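Local coordinates for FixG-related protein (PDB 2R39) that is of unknown function, its chain being the C-terminal immunoglobulin-like domain of a putative membrane oxidoreductase that probably carries 4Fe-4S clusters, at residues M79-D84 with S112-K117. Residues are numbered along the deposited sequence; the frame is centred on the assembly and turned at random.
Sequences MSLGAD and SRFIKK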
HETATM    1  N   MSE A  79      -7.760   0.526   0.433  1.00 46.21           N
HETATM    2  CA  MSE A  79      -7.418  -0.796  -0.077  1.00 48.00           C
HETATM    3  C   MSE A  79      -7.345  -1.789   1.069  1.00 46.90           C
HETATM    4  O   MSE A  79      -7.426  -1.412   2.240  1.00 46.86           O
HETATM    5  CB  MSE A  79      -6.055  -0.746  -0.767  1.00 47.45           C
HETATM    6  CG  MSE A  79      -4.914  -0.361   0.194  1.00 47.82           C
HETATM    7 SE   MSE A  79      -3.208  -0.679  -0.621  1.00 55.57          SE
HETATM    8  CE  MSE A  79      -3.290  -2.631  -0.771  1.00 47.92           C
ATOM      9  N   SER A  80      -7.183  -3.062   0.729  1.00 46.04           N
ATOM     10  CA  SER A  80      -6.890  -4.066   1.738  1.00 45.21           C
ATOM     11  C   SER A  80      -5.879  -5.118   1.247  1.00 44.18           C
ATOM     12  O   SER A  80      -5.628  -5.259   0.024  1.00 42.19           O
ATOM     13  CB  SER A  80      -8.182  -4.688   2.271  1.00 45.62           C
ATOM     14  OG  SER A  80      -8.720  -5.619   1.372  1.00 47.94           O
ATOM     15  N   LEU A  81      -5.278  -5.807   2.218  1.00 42.78           N
ATOM     16  CA  LEU A  81      -4.384  -6.942   1.988  1.00 42.68           C
ATOM     17  C   LEU A  81      -4.991  -8.159   2.660  1.00 42.79           C
ATOM     18  O   LEU A  81      -5.519  -8.045   3.773  1.00 41.65           O
ATOM     19  CB  LEU A  81      -2.990  -6.672   2.597  1.00 42.39           C
ATOM     20  CG  LEU A  81      -2.124  -5.549   1.979  1.00 42.86           C
ATOM     21  CD1 LEU A  81      -0.778  -5.446   2.724  1.00 40.24           C
ATOM     22  CD2 LEU A  81      -1.902  -5.767   0.488  1.00 40.81           C
ATOM     23  N   GLY A  82      -4.928  -9.309   1.989  1.00 42.77           N
ATOM     24  CA  GLY A  82      -5.366 -10.584   2.567  1.00 43.41           C
ATOM     25  C   GLY A  82      -4.183 -11.537   2.640  1.00 44.37           C
ATOM     26  O   GLY A  82      -3.351 -11.564   1.733  1.00 45.34           O
ATOM     27  N   ALA A  83      -4.072 -12.304   3.715  1.00 43.95           N
ATOM     28  CA  ALA A  83      -3.005 -13.288   3.802  1.00 44.06           C
ATOM     29  C   ALA A  83      -3.542 -14.573   4.378  1.00 43.85           C
ATOM     30  O   ALA A  83      -4.396 -14.543   5.249  1.00 43.66           O
ATOM     31  CB  ALA A  83      -1.847 -12.752   4.682  1.00 44.06           C
ATOM     32  N   ASP A  84      -3.026 -15.699   3.906  1.00 44.12           N
ATOM     33  CA  ASP A  84      -3.345 -17.006   4.500  1.00 44.34           C
ATOM     34  C   ASP A  84      -2.620 -17.058   5.837  1.00 45.00           C
ATOM     35  O   ASP A  84      -1.386 -16.984   5.850  1.00 45.01           O
ATOM     36  CB  ASP A  84      -2.832 -18.108   3.567  1.00 44.66           C
ATOM     37  CG  ASP A  84      -3.040 -19.514   4.107  1.00 44.89           C
ATOM     38  OD1 ASP A  84      -3.444 -19.703   5.277  1.00 43.55           O
ATOM     39  OD2 ASP A  84      -2.778 -20.448   3.325  1.00 45.74           O
ATOM     40  N   SER A 112       4.780  -0.202   7.139  1.00 43.62           N
ATOM     41  CA  SER A 112       3.516  -0.353   7.849  1.00 43.59           C
ATOM     42  C   SER A 112       3.494  -1.742   8.492  1.00 43.59           C
ATOM     43  O   SER A 112       4.538  -2.362   8.662  1.00 43.70           O
ATOM     44  CB  SER A 112       2.349  -0.160   6.861  1.00 43.73           C
ATOM     45  OG  SER A 112       1.093  -0.230   7.515  1.00 43.69           O
ATOM     46  N   ARG A 113       2.313  -2.249   8.817  1.00 43.21           N
ATOM     47  CA  ARG A 113       2.235  -3.534   9.520  1.00 43.86           C
ATOM     48  C   ARG A 113       1.129  -4.386   8.940  1.00 43.26           C
ATOM     49  O   ARG A 113       0.139  -3.841   8.498  1.00 42.98           O
ATOM     50  CB  ARG A 113       1.931  -3.300  11.000  1.00 43.33           C
ATOM     51  CG  ARG A 113       3.013  -2.521  11.794  1.00 43.82           C
ATOM     52  CD  ARG A 113       4.282  -3.341  12.024  1.00 42.82           C
ATOM     53  NE  ARG A 113       5.259  -2.593  12.823  1.00 42.70           N
ATOM     54  CZ  ARG A 113       6.234  -1.856  12.322  1.00 43.56           C
ATOM     55  NH1 ARG A 113       6.365  -1.737  11.002  1.00 42.83           N
ATOM     56  NH2 ARG A 113       7.035  -1.194  13.147  1.00 43.45           N
ATOM     57  N   PHE A 114       1.307  -5.712   8.933  1.00 42.68           N
ATOM     58  CA  PHE A 114       0.181  -6.621   8.705  1.00 43.44           C
ATOM     59  C   PHE A 114       0.028  -7.420   9.984  1.00 43.08           C
ATOM     60  O   PHE A 114       0.986  -8.055  10.444  1.00 43.28           O
ATOM     61  CB  PHE A 114       0.372  -7.579   7.509  1.00 41.99           C
ATOM     62  CG  PHE A 114      -0.885  -8.391   7.201  1.00 44.60           C
ATOM     63  CD1 PHE A 114      -1.840  -7.909   6.309  1.00 42.53           C
ATOM     64  CD2 PHE A 114      -1.150  -9.592   7.871  1.00 43.28           C
ATOM     65  CE1 PHE A 114      -3.018  -8.637   6.057  1.00 42.23           C
ATOM     66  CE2 PHE A 114      -2.319 -10.314   7.619  1.00 43.84           C
ATOM     67  CZ  PHE A 114      -3.248  -9.833   6.729  1.00 40.92           C
ATOM     68  N   ILE A 115      -1.173  -7.385  10.550  1.00 43.69           N
ATOM     69  CA  ILE A 115      -1.416  -7.948  11.876  1.00 43.87           C
ATOM     70  C   ILE A 115      -2.627  -8.878  11.843  1.00 45.48           C
ATOM     71  O   ILE A 115      -3.698  -8.510  11.340  1.00 45.31           O
ATOM     72  CB  ILE A 115      -1.555  -6.826  12.951  1.00 43.92           C
ATOM     73  CG1 ILE A 115      -0.359  -5.859  12.869  1.00 41.40           C
ATOM     74  CG2 ILE A 115      -1.670  -7.410  14.391  1.00 41.85           C
ATOM     75  CD1 ILE A 115      -0.476  -4.633  13.780  1.00 43.93           C
ATOM     76  N   LYS A 116      -2.420 -10.091  12.361  1.00 46.81           N
ATOM     77  CA  LYS A 116      -3.468 -11.100  12.511  1.00 48.53           C
ATOM     78  C   LYS A 116      -4.231 -10.909  13.818  1.00 48.77           C
ATOM     79  O   LYS A 116      -3.781 -10.199  14.712  1.00 47.99           O
ATOM     80  CB  LYS A 116      -2.849 -12.501  12.449  1.00 48.25           C
ATOM     81  CG  LYS A 116      -3.857 -13.677  12.404  1.00 49.48           C
ATOM     82  CD  LYS A 116      -3.122 -14.992  12.120  1.00 51.04           C
ATOM     83  CE  LYS A 116      -1.653 -14.974  12.627  1.00 56.34           C
ATOM     84  NZ  LYS A 116      -0.870 -16.155  12.128  1.00 59.45           N
ATOM     85  N   LYS A 117      -5.396 -11.548  13.915  1.00 50.25           N
ATOM     86  CA  LYS A 117      -6.252 -11.448  15.107  1.00 51.29           C
ATOM     87  C   LYS A 117      -5.576 -11.957  16.370  1.00 51.49           C
ATOM     88  O   LYS A 117      -5.754 -11.380  17.451  1.00 52.59           O
ATOM     89  CB  LYS A 117      -7.566 -12.191  14.899  1.00 51.35           C
ATOM     90  CG  LYS A 117      -8.597 -11.828  15.936  1.00 53.06           C
ATOM     91  CD  LYS A 117      -9.973 -12.327  15.573  1.00 54.74           C
ATOM     92  CE  LYS A 117     -10.990 -11.819  16.570  1.00 55.41           C
ATOM     93  NZ  LYS A 117     -12.369 -12.210  16.169  1.00 56.85           N
TER
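Phe114 turns the outer edge of its ring to the carbonyl of Leu81 and brings CZ and CE2 up to the methyl of Ala83. At the ring edge, close to the ring plane, CE1 of Phe114 lies 3.4 Å from the carbonyl O of Leu81, so the slightly positive C-H rim faces the oxygen. The same carbon is 4.0 Å from CB of Leu81. Further round, CZ and CE2 of Phe114 are each 3.8 Å from CB of Ala83, which approaches obliquely. With its CB already directed at 79-84, Phe114 has CG anti to the backbone N (chi1 -173°), and the ring edge meets the carbonyl. No hydrogen bond links the segments, and the nearest CA atoms, those of Leu81 and Phe114, are 8.1 Å apart. The two strands belong to different, facing sheets of the immunoglobulin-like sandwich: 74-83 is an inner strand of one, 106-115 an edge strand of the other. Leu56 and Leu88, from loops, also touch the Phe114 side chain, as do Asn33 and Tyr35 of strand 31-41. Backbone hydrogen bonds between Leu81 and Asn33 and between Ala83 and Val31 join strand 74-83 to strand 31-41, while Asn33 OD1 accepts a bond from the backbone N of Ile115, next to Phe114.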